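Local coordinates for extracellular solute-binding protein family 1 (Kribbella flavida, PDB 5IXP) that probably binds a solute outside the cell and delivers it to an ABC transporter for uptake, at residues 169-174 with 202-207; 176-181 with 195-200; 185-190 with 349-354; 360-365 with 385-390. All coordinates share one frame; numbering follows the deposited sequence. Where two conformers were deposited one is given.

Interaction 1 (169-174 with 202-207); sequences LTWEAM and DQIVAA
Trp-171 and Ile-204 mark the nearest backbone approach, their CA atoms 7.1 Å apart, where the helical segments 169-174 and 202-207 run roughly antiparallel, with 151° between their N-to-C directions and their axes 10.4 Å apart at the closest point. Much of that spacing is filled by Ile-204. CG1 stands anti to the carbonyl carbon (chi1 -60°) and the chain continues extended, which carries CD1 straight at the other helix. There the methyl rests on main chain as much as on side chain: Ile-204 CD1 lies 3.4 Å from Trp-171 CA and 3.8 Å from Trp-171 CB. It meets the indole at the edge, near the ring plane, and not over a face, the two side chains standing roughly perpendicular. The indole is also held from elsewhere, because NE1 of Trp-171 is hydrogen-bonded to Asn-360 OD1 on helix 356-371. Met-174, modelled as selenomethionine, runs antiparallel alongside Ile-204 and sets its SE 3.6 Å from Ile-204 CG1. A bend at chi3 (64°) then turns the terminal methyl aside, leaving Met-174 CE 3.6 Å from Gln-203 OE1. The amide of Gln-203 has its NE2 hydrogen-bonded to Thr-145 OG1 on helix 144-157. The whole is apolar antiparallel helix packing, one isoleucine projecting between neighbouring side chains, within the helical part of a periplasmic-binding-protein fold.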
loop_
_atom_site.group_PDB
_atom_site.type_symbol
_atom_site.label_atom_id
_atom_site.label_comp_id
_atom_site.label_asym_id
_atom_site.label_seq_id
_atom_site.Cartn_x
_atom_site.Cartn_y
_atom_site.Cartn_z
ATOM N N LEU A 169 -3.444 12.098 -0.865
ATOM C CA LEU A 169 -3.604 10.707 -1.300
ATOM C C LEU A 169 -3.424 10.569 -2.810
ATOM O O LEU A 169 -2.907 9.547 -3.278
ATOM C CB LEU A 169 -4.953 10.132 -0.862
ATOM C CG LEU A 169 -5.093 9.783 0.628
ATOM C CD1 LEU A 169 -6.318 8.901 0.879
ATOM C CD2 LEU A 169 -3.837 9.111 1.166
ATOM N N THR A 170 -3.817 11.584 -3.586
ATOM C CA THR A 170 -3.538 11.553 -5.017
ATOM C C THR A 170 -2.035 11.586 -5.275
ATOM O O THR A 170 -1.528 10.891 -6.169
ATOM C CB THR A 170 -4.235 12.724 -5.719
ATOM O OG1 THR A 170 -5.629 12.734 -5.377
ATOM C CG2 THR A 170 -4.082 12.616 -7.238
ATOM N N TRP A 171 -1.309 12.383 -4.491
ATOM C CA TRP A 171 0.150 12.416 -4.566
ATOM C C TRP A 171 0.755 11.053 -4.274
ATOM O O TRP A 171 1.664 10.602 -4.983
ATOM C CB TRP A 171 0.685 13.455 -3.579
ATOM C CG TRP A 171 2.172 13.372 -3.262
ATOM C CD1 TRP A 171 2.771 12.631 -2.274
ATOM C CD2 TRP A 171 3.224 14.091 -3.914
ATOM N NE1 TRP A 171 4.135 12.839 -2.283
ATOM C CE2 TRP A 171 4.438 13.733 -3.277
ATOM C CE3 TRP A 171 3.261 14.991 -4.982
ATOM C CZ2 TRP A 171 5.674 14.249 -3.678
ATOM C CZ3 TRP A 171 4.493 15.508 -5.376
ATOM C CH2 TRP A 171 5.681 15.134 -4.726
ATOM N N GLU A 172 0.294 10.400 -3.204
ATOM C CA GLU A 172 0.802 9.067 -2.895
ATOM C C GLU A 172 0.617 8.135 -4.083
ATOM O O GLU A 172 1.532 7.384 -4.445
ATOM C CB GLU A 172 0.095 8.504 -1.663
ATOM C CG GLU A 172 0.394 9.268 -0.380
ATOM C CD GLU A 172 1.835 9.052 0.083
ATOM O OE1 GLU A 172 2.116 8.018 0.734
ATOM O OE2 GLU A 172 2.696 9.892 -0.237
ATOM N N ALA A 173 -0.555 8.193 -4.717
ATOM C CA ALA A 173 -0.837 7.303 -5.838
ATOM C C ALA A 173 0.098 7.577 -7.008
ATOM O O ALA A 173 0.658 6.642 -7.594
ATOM C CB ALA A 173 -2.297 7.442 -6.264
HETATM N N MSE A 174 0.310 8.846 -7.342
HETATM C CA MSE A 174 1.147 9.187 -8.486
HETATM C C MSE A 174 2.634 9.027 -8.207
HETATM O O MSE A 174 3.370 8.493 -9.038
HETATM C CB MSE A 174 0.876 10.624 -8.934
HETATM C CG MSE A 174 -0.557 10.845 -9.364
HETATM SE SE MSE A 174 -0.754 12.697 -9.935
HETATM C CE MSE A 174 0.477 12.621 -11.463
ATOM N N ASP A 202 2.928 19.886 -9.784
ATOM C CA ASP A 202 2.193 20.906 -10.529
ATOM C C ASP A 202 0.827 20.400 -10.967
ATOM O O ASP A 202 -0.165 21.139 -10.908
ATOM C CB ASP A 202 2.992 21.370 -11.746
ATOM C CG ASP A 202 4.165 22.247 -11.368
ATOM O OD1 ASP A 202 4.182 22.769 -10.238
ATOM O OD2 ASP A 202 5.064 22.422 -12.203
ATOM N N GLN A 203 0.754 19.143 -11.412
ATOM C CA GLN A 203 -0.509 18.619 -11.921
ATOM C C GLN A 203 -1.540 18.462 -10.805
ATOM O O GLN A 203 -2.729 18.740 -11.010
ATOM C CB GLN A 203 -0.264 17.292 -12.641
ATOM C CG GLN A 203 -1.449 16.775 -13.422
ATOM C CD GLN A 203 -1.065 15.637 -14.364
ATOM O OE1 GLN A 203 -0.084 14.931 -14.132
ATOM N NE2 GLN A 203 -1.830 15.469 -15.441
ATOM N N ILE A 204 -1.113 18.015 -9.620
ATOM C CA ILE A 204 -2.052 17.904 -8.508
ATOM C C ILE A 204 -2.451 19.282 -8.005
ATOM O O ILE A 204 -3.620 19.518 -7.676
ATOM C CB ILE A 204 -1.454 17.051 -7.379
ATOM C CG1 ILE A 204 -1.160 15.662 -7.912
ATOM C CG2 ILE A 204 -2.416 16.970 -6.187
ATOM C CD1 ILE A 204 -0.438 14.799 -6.909
ATOM N N VAL A 205 -1.491 20.206 -7.904
ATOM C CA VAL A 205 -1.836 21.564 -7.492
ATOM C C VAL A 205 -2.852 22.168 -8.457
ATOM O O VAL A 205 -3.838 22.788 -8.036
ATOM C CB VAL A 205 -0.571 22.433 -7.376
ATOM C CG1 VAL A 205 -0.945 23.900 -7.243
ATOM C CG2 VAL A 205 0.265 21.984 -6.173
ATOM N N ALA A 206 -2.654 21.969 -9.761
ATOM C CA ALA A 206 -3.619 22.497 -10.720
ATOM C C ALA A 206 -4.998 21.887 -10.496
ATOM O O ALA A 206 -6.015 22.579 -10.606
ATOM C CB ALA A 206 -3.136 22.256 -12.149
ATOM N N ALA A 207 -5.050 20.594 -10.157
ATOM C CA ALA A 207 -6.326 19.965 -9.836
ATOM C C ALA A 207 -6.981 20.624 -8.625
ATOM O O ALA A 207 -8.200 20.848 -8.619
ATOM C CB ALA A 207 -6.125 18.465 -9.590
#

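Interaction 2 (176-181 with 195-200); sequences NQLIQA and ELLKRT
Leu-178 presents both of its branches to the first turns of helix 195-209, and each methyl has a different leucine as its partner. CD1 of Leu-178 meets CD1 of Leu-197 at 4.1 Å, the two side chains crossing at nearly a right angle. Its other branch, CD2, lies 4.1 Å from Leu-196 CD1 in a more slanting approach. With CG anti to the carbonyl carbon (chi1 -56°), the forked end of Leu-178 is directed at the helix between these two neighbours. Leu-197 takes the other setting: CG anti to the backbone N (chi1 -163°) brings its CD2 to 3.9 Å from Ala-181 O, while its side chain also touches Trp-171. Thr-200 is modelled in two conformers; in one of them its OG1 lies 4.1 Å from both CD1 and CD2 of Leu-178 and donates to Leu-196 O, a bond that is less certain for resting on that conformer alone. An alanine at Leu-178 would remove both methyls and is likely to open a gap between the loop and the Leu-196 and Leu-197 side chains. The loop's own backbone is held separately, since Leu-178 O accepts from Gln-350 NE2. The arrangement is that of an interhelical connection folded back on the N-terminal turns of the helix it leads into, packed through a small leucine cluster that is open to solvent at Leu-196.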
loop_
_atom_site.group_PDB
_atom_site.type_symbol
_atom_site.label_atom_id
_atom_site.label_comp_id
_atom_site.label_asym_id
_atom_site.label_seq_id
_atom_site.Cartn_x
_atom_site.Cartn_y
_atom_site.Cartn_z
ATOM N N ASN A 176 4.328 7.141 -6.267
ATOM C CA ASN A 176 4.864 5.794 -6.155
ATOM C C ASN A 176 4.987 5.092 -7.497
ATOM O O ASN A 176 5.617 4.031 -7.555
ATOM C CB ASN A 176 4.009 4.976 -5.194
ATOM C CG ASN A 176 4.343 5.277 -3.761
ATOM O OD1 ASN A 176 5.435 4.958 -3.299
ATOM N ND2 ASN A 176 3.427 5.917 -3.054
ATOM N N GLN A 177 4.428 5.658 -8.566
ATOM C CA GLN A 177 4.597 5.105 -9.903
ATOM C C GLN A 177 5.853 5.585 -10.608
ATOM O O GLN A 177 6.261 4.960 -11.593
ATOM C CB GLN A 177 3.416 5.470 -10.795
ATOM C CG GLN A 177 2.118 4.854 -10.391
ATOM C CD GLN A 177 1.014 5.259 -11.337
ATOM O OE1 GLN A 177 0.995 6.386 -11.828
ATOM N NE2 GLN A 177 0.109 4.343 -11.621
ATOM N N LEU A 178 6.438 6.696 -10.173
ATOM C CA LEU A 178 7.613 7.228 -10.849
ATOM C C LEU A 178 8.747 6.218 -10.806
ATOM O O LEU A 178 8.859 5.423 -9.869
ATOM C CB LEU A 178 8.065 8.535 -10.196
ATOM C CG LEU A 178 6.985 9.610 -10.136
ATOM C CD1 LEU A 178 7.478 10.811 -9.339
ATOM C CD2 LEU A 178 6.592 10.020 -11.548
ATOM N N ILE A 179 9.590 6.253 -11.843
ATOM C CA ILE A 179 10.785 5.418 -11.860
ATOM C C ILE A 179 11.755 5.857 -10.772
ATOM O O ILE A 179 12.408 5.029 -10.131
ATOM C CB ILE A 179 11.445 5.446 -13.250
ATOM C CG1 ILE A 179 10.629 4.633 -14.248
ATOM C CG2 ILE A 179 12.863 4.899 -13.185
ATOM C CD1 ILE A 179 11.338 4.455 -15.579
ATOM N N GLN A 180 11.868 7.160 -10.542
ATOM C CA GLN A 180 12.591 7.628 -9.375
ATOM C C GLN A 180 11.807 8.755 -8.729
ATOM O O GLN A 180 11.115 9.526 -9.399
ATOM C CB GLN A 180 14.012 8.092 -9.715
ATOM C CG GLN A 180 14.083 9.441 -10.353
ATOM C CD GLN A 180 15.472 9.752 -10.826
ATOM O OE1 GLN A 180 16.303 8.851 -10.970
ATOM N NE2 GLN A 180 15.742 11.027 -11.077
ATOM N N ALA A 181 11.902 8.821 -7.410
ATOM C CA ALA A 181 11.240 9.890 -6.684
ATOM C C ALA A 181 12.299 10.704 -5.961
ATOM O O ALA A 181 12.731 11.750 -6.447
ATOM C CB ALA A 181 10.198 9.327 -5.710
ATOM N N GLU A 195 12.712 16.729 -12.169
ATOM C CA GLU A 195 11.641 17.555 -12.721
ATOM C C GLU A 195 10.324 16.789 -12.792
ATOM O O GLU A 195 9.254 17.397 -12.704
ATOM C CB GLU A 195 12.020 18.103 -14.108
ATOM C CG GLU A 195 11.062 19.214 -14.598
ATOM C CD GLU A 195 11.384 19.779 -15.991
ATOM O OE1 GLU A 195 12.471 19.481 -16.539
ATOM O OE2 GLU A 195 10.537 20.528 -16.540
ATOM N N LEU A 196 10.372 15.462 -12.929
ATOM C CA LEU A 196 9.127 14.700 -12.956
ATOM C C LEU A 196 8.387 14.804 -11.631
ATOM O O LEU A 196 7.150 14.819 -11.604
ATOM C CB LEU A 196 9.400 13.238 -13.293
ATOM C CG LEU A 196 8.699 12.789 -14.567
ATOM C CD1 LEU A 196 8.827 11.303 -14.718
ATOM C CD2 LEU A 196 7.239 13.207 -14.563
ATOM N N LEU A 197 9.125 14.885 -10.528
ATOM C CA LEU A 197 8.512 15.113 -9.227
ATOM C C LEU A 197 7.785 16.458 -9.189
ATOM O O LEU A 197 6.641 16.549 -8.727
ATOM C CB LEU A 197 9.596 15.045 -8.159
ATOM C CG LEU A 197 9.243 14.852 -6.700
ATOM C CD1 LEU A 197 8.545 13.504 -6.495
ATOM C CD2 LEU A 197 10.541 14.934 -5.892
ATOM N N LYS A 198 8.437 17.518 -9.675
ATOM C CA LYS A 198 7.780 18.823 -9.730
ATOM C C LYS A 198 6.591 18.798 -10.688
ATOM O O LYS A 198 5.564 19.433 -10.431
ATOM C CB LYS A 198 8.782 19.910 -10.132
ATOM C CG LYS A 198 8.214 21.359 -10.173
ATOM C CD LYS A 198 7.459 21.716 -8.883
ATOM C CE LYS A 198 7.411 23.232 -8.608
ATOM N NZ LYS A 198 6.704 24.039 -9.650
ATOM N N ARG A 199 6.698 18.052 -11.792
ATOM C CA ARG A 199 5.564 17.992 -12.707
ATOM C C ARG A 199 4.367 17.311 -12.055
ATOM O O ARG A 199 3.218 17.720 -12.273
ATOM C CB ARG A 199 5.959 17.294 -14.008
ATOM C CG ARG A 199 6.604 18.263 -14.985
ATOM C CD ARG A 199 6.701 17.714 -16.389
ATOM N NE ARG A 199 7.494 18.599 -17.231
ATOM C CZ ARG A 199 7.571 18.492 -18.552
ATOM N NH1 ARG A 199 6.894 17.537 -19.179
ATOM N NH2 ARG A 199 8.320 19.341 -19.247
ATOM N N THR A 200 4.620 16.263 -11.264
ATOM C CA THR A 200 3.565 15.624 -10.484
ATOM C C THR A 200 2.926 16.615 -9.524
ATOM O O THR A 200 1.696 16.728 -9.446
ATOM C CB THR A 200 4.149 14.437 -9.716
ATOM O OG1 THR A 200 4.694 13.492 -10.644
ATOM C CG2 THR A 200 3.089 13.761 -8.859
#

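Interaction 3 (185-190 with 349-354)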
loop_
_atom_site.group_PDB
_atom_site.type_symbol
_atom_site.label_atom_id
_atom_site.label_comp_id
_atom_site.label_asym_id
_atom_site.label_seq_id
_atom_site.Cartn_x
_atom_site.Cartn_y
_atom_site.Cartn_z
ATOM N N ASN A 185 19.603 5.111 -7.583
ATOM C CA ASN A 185 19.797 3.723 -7.178
ATOM C C ASN A 185 20.975 3.531 -6.230
ATOM O O ASN A 185 21.077 2.468 -5.608
ATOM C CB ASN A 185 19.967 2.844 -8.413
ATOM C CG ASN A 185 18.644 2.466 -9.024
ATOM O OD1 ASN A 185 17.707 2.107 -8.311
ATOM N ND2 ASN A 185 18.547 2.562 -10.344
ATOM N N GLN A 186 21.855 4.521 -6.094
ATOM C CA GLN A 186 22.944 4.458 -5.128
ATOM C C GLN A 186 22.641 5.258 -3.865
ATOM O O GLN A 186 23.563 5.755 -3.209
ATOM C CB GLN A 186 24.252 4.933 -5.764
ATOM C CG GLN A 186 24.660 4.152 -7.007
ATOM C CD GLN A 186 24.007 4.675 -8.272
ATOM O OE1 GLN A 186 23.567 5.822 -8.328
ATOM N NE2 GLN A 186 23.936 3.830 -9.293
ATOM N N ASP A 187 21.357 5.391 -3.518
ATOM C CA ASP A 187 20.913 6.093 -2.309
ATOM C C ASP A 187 21.356 7.552 -2.283
ATOM O O ASP A 187 21.578 8.128 -1.216
ATOM C CB ASP A 187 21.375 5.375 -1.039
ATOM C CG ASP A 187 20.592 4.108 -0.773
ATOM O OD1 ASP A 187 19.428 4.029 -1.219
ATOM O OD2 ASP A 187 21.135 3.192 -0.118
ATOM N N ARG A 188 21.466 8.170 -3.452
ATOM C CA ARG A 188 21.794 9.585 -3.550
ATOM C C ARG A 188 20.499 10.389 -3.631
ATOM O O ARG A 188 19.685 10.169 -4.537
ATOM C CB ARG A 188 22.676 9.834 -4.770
ATOM C CG ARG A 188 23.166 11.252 -4.902
ATOM C CD ARG A 188 23.159 11.670 -6.350
ATOM N NE ARG A 188 22.985 13.108 -6.469
ATOM C CZ ARG A 188 22.392 13.707 -7.492
ATOM N NH1 ARG A 188 22.289 15.023 -7.499
ATOM N NH2 ARG A 188 21.898 12.994 -8.497
ATOM N N TYR A 189 20.300 11.304 -2.683
ATOM C CA TYR A 189 19.092 12.119 -2.677
ATOM C C TYR A 189 19.113 13.085 -3.856
ATOM O O TYR A 189 20.066 13.847 -4.033
ATOM C CB TYR A 189 18.958 12.889 -1.362
ATOM C CG TYR A 189 17.854 13.916 -1.419
ATOM C CD1 TYR A 189 16.528 13.521 -1.465
ATOM C CD2 TYR A 189 18.138 15.278 -1.459
ATOM C CE1 TYR A 189 15.511 14.445 -1.540
ATOM C CE2 TYR A 189 17.118 16.220 -1.533
ATOM C CZ TYR A 189 15.806 15.790 -1.577
ATOM O OH TYR A 189 14.777 16.694 -1.657
ATOM N N LEU A 190 18.065 13.036 -4.679
ATOM C CA LEU A 190 17.974 13.874 -5.869
ATOM C C LEU A 190 16.611 14.541 -5.983
ATOM O O LEU A 190 16.197 14.902 -7.092
ATOM C CB LEU A 190 18.267 13.062 -7.137
ATOM C CG LEU A 190 17.642 11.665 -7.290
ATOM C CD1 LEU A 190 16.133 11.702 -7.479
ATOM C CD2 LEU A 190 18.297 10.937 -8.447
ATOM N N LYS A 349 9.470 0.327 -9.978
ATOM C CA LYS A 349 10.876 0.431 -10.340
ATOM C C LYS A 349 11.582 1.501 -9.523
ATOM O O LYS A 349 12.763 1.773 -9.768
ATOM C CB LYS A 349 11.042 0.717 -11.839
ATOM C CG LYS A 349 10.181 -0.167 -12.748
ATOM C CD LYS A 349 10.849 -0.471 -14.090
ATOM C CE LYS A 349 11.791 0.641 -14.523
ATOM N NZ LYS A 349 12.733 0.187 -15.588
ATOM N N GLN A 350 10.894 2.099 -8.557
ATOM C CA GLN A 350 11.414 3.211 -7.778
ATOM C C GLN A 350 12.221 2.698 -6.591
ATOM O O GLN A 350 11.717 1.913 -5.781
ATOM C CB GLN A 350 10.246 4.077 -7.317
ATOM C CG GLN A 350 10.552 5.120 -6.312
ATOM C CD GLN A 350 9.301 5.881 -5.952
ATOM O OE1 GLN A 350 9.053 6.183 -4.785
ATOM N NE2 GLN A 350 8.486 6.182 -6.963
ATOM N N HIS A 351 13.469 3.145 -6.482
ATOM C CA HIS A 351 14.279 2.824 -5.319
ATOM C C HIS A 351 13.891 3.722 -4.150
ATOM O O HIS A 351 13.693 4.929 -4.317
ATOM C CB HIS A 351 15.763 2.987 -5.643
ATOM C CG HIS A 351 16.658 2.760 -4.470
ATOM N ND1 HIS A 351 16.712 1.557 -3.799
ATOM C CD2 HIS A 351 17.520 3.586 -3.833
ATOM C CE1 HIS A 351 17.574 1.650 -2.803
ATOM N NE2 HIS A 351 18.079 2.872 -2.801
ATOM N N LYS A 352 13.767 3.128 -2.966
ATOM C CA LYS A 352 13.471 3.866 -1.741
ATOM C C LYS A 352 14.734 3.923 -0.895
ATOM O O LYS A 352 15.219 2.885 -0.437
ATOM C CB LYS A 352 12.345 3.206 -0.947
ATOM C CG LYS A 352 11.141 2.773 -1.759
ATOM C CD LYS A 352 10.105 3.859 -1.822
ATOM C CE LYS A 352 8.833 3.346 -2.483
ATOM N NZ LYS A 352 7.747 4.338 -2.385
ATOM N N GLY A 353 15.248 5.126 -0.667
ATOM C CA GLY A 353 16.467 5.296 0.089
ATOM C C GLY A 353 16.259 5.346 1.592
ATOM O O GLY A 353 15.140 5.220 2.095
ATOM N N PRO A 354 17.350 5.565 2.336
ATOM C CA PRO A 354 17.313 5.345 3.794
ATOM C C PRO A 354 16.377 6.267 4.546
ATOM O O PRO A 354 15.985 5.937 5.671
ATOM C CB PRO A 354 18.770 5.578 4.225
ATOM C CG PRO A 354 19.576 5.485 2.975
ATOM C CD PRO A 354 18.686 5.966 1.869
#
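A histidine-carboxylate hydrogen bond, between His-351 and Asp-187, ties together two irregular connections of this binding-protein fold: the loop leading to helix 195-209 and the loop leading to helix 356-371. His-351 NE2 donates to Asp-187 OD1 with an N-H...acceptor angle of 162°. The refined separation of NE2 and OD1, 2.4 Å, is unusually short, so the detailed geometry of the bond is doubtful. Asp-187 CG lies in the ring plane at the edge of the imidazole, and the carboxylate is twisted from that plane by 27°. The ring gets there because CG of His-351 is anti to the backbone N (chi1 176°), sending the imidazole across to the other loop. Above one face, offset toward the rim, is the carbonyl oxygen of Asn-185, 4.0 Å from the ring plane; the opposite face has Gly-353 N. The pyrrolidine of Pro-354 backs the acid, its CD 3.7 Å from Asp-187 OD1 and its CG 4.1 Å from Asp-187 CG, and it also touches Tyr-183. With an alanine in place of Pro-354, the carboxylate would probably lose that apolar backing and be freer to turn away from the imidazole. The contact lies at the surface, and the side-chain oxygen of Asn-185 also comes to the histidine stem, OD1 3.4 Å from His-351 CB.

Interaction 4 (360-365 with 385-390); sequences NQVFTE and LREADK
Val-362 and Ala-388 sit at the closest backbone approach of an antiparallel helical hairpin made by helices 356-371 and 377-392, at the C-terminal end of the chain. Their CA atoms are 6.2 Å apart, the short segments' axes come within 8.6 Å, and the N-to-C directions differ by 165°. The small side chain of Ala-388 suits this close spacing. Val-362 has a strained-looking torsion, chi1 -38°, well off the staggered value, with CG1 anti to the carbonyl carbon and CG2 in the crowded position between the backbone N and that carbon. The rotation aims CG2 at the partner helix, where it lies 3.6 Å from Ala-388 N and 3.7 Å from Ala-388 CB. CG1 instead rides along the CB of Glu-387, the two side chains lying side by side and pointing opposite ways. Phe-363 leaves its helix at an angle to the contact, but with CG anti to the carbonyl carbon (chi1 -81°) its ring swings round to the partner. CE2 of Phe-363 then meets Ala-388 CB at 3.6 Å, and CZ of Phe-363 meets Leu-385 CD2 at 3.9 Å, both obliquely to the ring. The Tyr-182 ring meets the Phe-363 ring, the two planes not far from parallel. Toward solvent the chemistry turns polar. Glu-387, extended beyond CG, has its OE2 bonded to Gln-383 NE2, while a water joins its OE1 to Val-362 O. Its OE1 is 4.6 Å from Glu-365 OE1, a like-charge pair whose repulsion is probably eased by a second water, 2.8 Å from each of those two oxygens.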
loop_
_atom_site.group_PDB
_atom_site.type_symbol
_atom_site.label_atom_id
_atom_site.label_comp_id
_atom_site.label_asym_id
_atom_site.label_seq_id
_atom_site.Cartn_x
_atom_site.Cartn_y
_atom_site.Cartn_z
ATOM N N ASN A 360 9.363 12.022 2.262
ATOM C CA ASN A 360 8.003 12.091 1.747
ATOM C C ASN A 360 7.092 12.880 2.677
ATOM O O ASN A 360 6.190 13.582 2.210
ATOM C CB ASN A 360 7.442 10.690 1.524
ATOM C CG ASN A 360 6.145 10.724 0.759
ATOM O OD1 ASN A 360 6.097 11.260 -0.344
ATOM N ND2 ASN A 360 5.081 10.160 1.340
ATOM N N GLN A 361 7.328 12.790 3.989
ATOM C CA GLN A 361 6.485 13.487 4.955
ATOM C C GLN A 361 6.543 14.999 4.760
ATOM O O GLN A 361 5.524 15.687 4.890
ATOM C CB GLN A 361 6.907 13.105 6.376
ATOM C CG GLN A 361 5.993 13.636 7.464
ATOM C CD GLN A 361 6.390 13.169 8.856
ATOM O OE1 GLN A 361 6.688 11.991 9.076
ATOM N NE2 GLN A 361 6.398 14.096 9.806
ATOM N N VAL A 362 7.721 15.542 4.447
ATOM C CA VAL A 362 7.806 16.990 4.264
ATOM C C VAL A 362 7.081 17.401 2.985
ATOM O O VAL A 362 6.435 18.454 2.942
ATOM C CB VAL A 362 9.264 17.501 4.306
ATOM C CG1 VAL A 362 10.085 16.758 5.352
ATOM C CG2 VAL A 362 9.931 17.478 2.946
ATOM N N PHE A 363 7.130 16.561 1.940
ATOM C CA PHE A 363 6.410 16.892 0.713
ATOM C C PHE A 363 4.903 16.813 0.916
ATOM O O PHE A 363 4.160 17.672 0.423
ATOM C CB PHE A 363 6.843 15.982 -0.438
ATOM C CG PHE A 363 8.130 16.400 -1.088
ATOM C CD1 PHE A 363 8.137 17.379 -2.074
ATOM C CD2 PHE A 363 9.336 15.828 -0.704
ATOM C CE1 PHE A 363 9.317 17.774 -2.676
ATOM C CE2 PHE A 363 10.524 16.217 -1.301
ATOM C CZ PHE A 363 10.514 17.194 -2.292
ATOM N N THR A 364 4.423 15.799 1.639
ATOM C CA THR A 364 2.980 15.685 1.809
ATOM C C THR A 364 2.450 16.744 2.766
ATOM O O THR A 364 1.330 17.236 2.579
ATOM C CB THR A 364 2.583 14.280 2.286
ATOM O OG1 THR A 364 3.231 13.968 3.526
ATOM C CG2 THR A 364 2.951 13.234 1.237
ATOM N N GLU A 365 3.233 17.116 3.786
ATOM C CA GLU A 365 2.825 18.229 4.640
ATOM C C GLU A 365 2.698 19.502 3.819
ATOM O O GLU A 365 1.720 20.249 3.962
ATOM C CB GLU A 365 3.820 18.429 5.792
ATOM C CG GLU A 365 3.726 17.346 6.870
ATOM C CD GLU A 365 4.800 17.452 7.939
ATOM O OE1 GLU A 365 5.658 18.356 7.851
ATOM O OE2 GLU A 365 4.789 16.620 8.873
ATOM N N LEU A 385 11.392 21.570 -0.373
ATOM C CA LEU A 385 12.764 21.297 -0.799
ATOM C C LEU A 385 13.752 21.565 0.328
ATOM O O LEU A 385 14.657 20.755 0.565
ATOM C CB LEU A 385 13.130 22.120 -2.037
ATOM C CG LEU A 385 12.457 21.725 -3.356
ATOM C CD1 LEU A 385 13.055 22.478 -4.528
ATOM C CD2 LEU A 385 12.534 20.229 -3.607
ATOM N N ARG A 386 13.595 22.694 1.035
ATOM C CA ARG A 386 14.465 22.985 2.174
ATOM C C ARG A 386 14.395 21.884 3.218
ATOM O O ARG A 386 15.425 21.401 3.703
ATOM C CB ARG A 386 14.089 24.320 2.822
ATOM C CG ARG A 386 14.537 25.555 2.085
ATOM C CD ARG A 386 14.451 26.799 2.991
ATOM N NE ARG A 386 13.140 26.955 3.624
ATOM C CZ ARG A 386 12.097 27.540 3.039
ATOM N NH1 ARG A 386 12.209 28.009 1.802
ATOM N NH2 ARG A 386 10.940 27.649 3.683
ATOM N N GLU A 387 13.178 21.488 3.594
ATOM C CA GLU A 387 13.018 20.505 4.655
ATOM C C GLU A 387 13.452 19.118 4.209
ATOM O O GLU A 387 13.987 18.352 5.019
ATOM C CB GLU A 387 11.571 20.507 5.133
ATOM C CG GLU A 387 11.175 21.866 5.693
ATOM C CD GLU A 387 9.774 21.902 6.252
ATOM O OE1 GLU A 387 8.993 20.965 5.996
ATOM O OE2 GLU A 387 9.456 22.879 6.954
ATOM N N ALA A 388 13.245 18.783 2.932
ATOM C CA ALA A 388 13.664 17.478 2.430
ATOM C C ALA A 388 15.179 17.345 2.440
ATOM O O ALA A 388 15.712 16.264 2.719
ATOM C CB ALA A 388 13.115 17.252 1.019
ATOM N N ASP A 389 15.889 18.428 2.126
ATOM C CA ASP A 389 17.344 18.387 2.184
ATOM C C ASP A 389 17.814 18.049 3.591
ATOM O O ASP A 389 18.699 17.205 3.774
ATOM C CB ASP A 389 17.918 19.724 1.726
ATOM C CG ASP A 389 19.204 19.564 0.970
ATOM O OD1 ASP A 389 20.262 19.946 1.511
ATOM O OD2 ASP A 389 19.153 19.048 -0.167
ATOM N N LYS A 390 17.204 18.679 4.600
ATOM C CA LYS A 390 17.538 18.370 5.984
ATOM C C LYS A 390 17.141 16.942 6.330
ATOM O O LYS A 390 17.919 16.205 6.945
ATOM C CB LYS A 390 16.860 19.369 6.924
HETATM O O HOH W 1 7.119 21.013 4.070
HETATM O O HOH W 2 6.397 20.923 7.078
#

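Interactions 1 and 2 are buried and share helix 195-209, their side chains meeting where Trp-171 CH2 lies 3.7 Å from Leu-197 CD1; both are almost wholly apolar across the contact. Interaction 4 is only partly buried, so its apolar packing gives way to water-bridged carboxylates at its solvent-facing side. Interaction 3, on the surface, relies instead on a direct histidine-carboxylate hydrogen bond between two loops. Polar side chains make the joins between contacts: Asn-360 ties interaction 4 to interaction 1, where its ND2 also reaches Glu-172 OE2, and Gln-350 ties interaction 3 to interaction 2. Tyr-189, from interaction 3's loop, packs on Ala-388 of interaction 4.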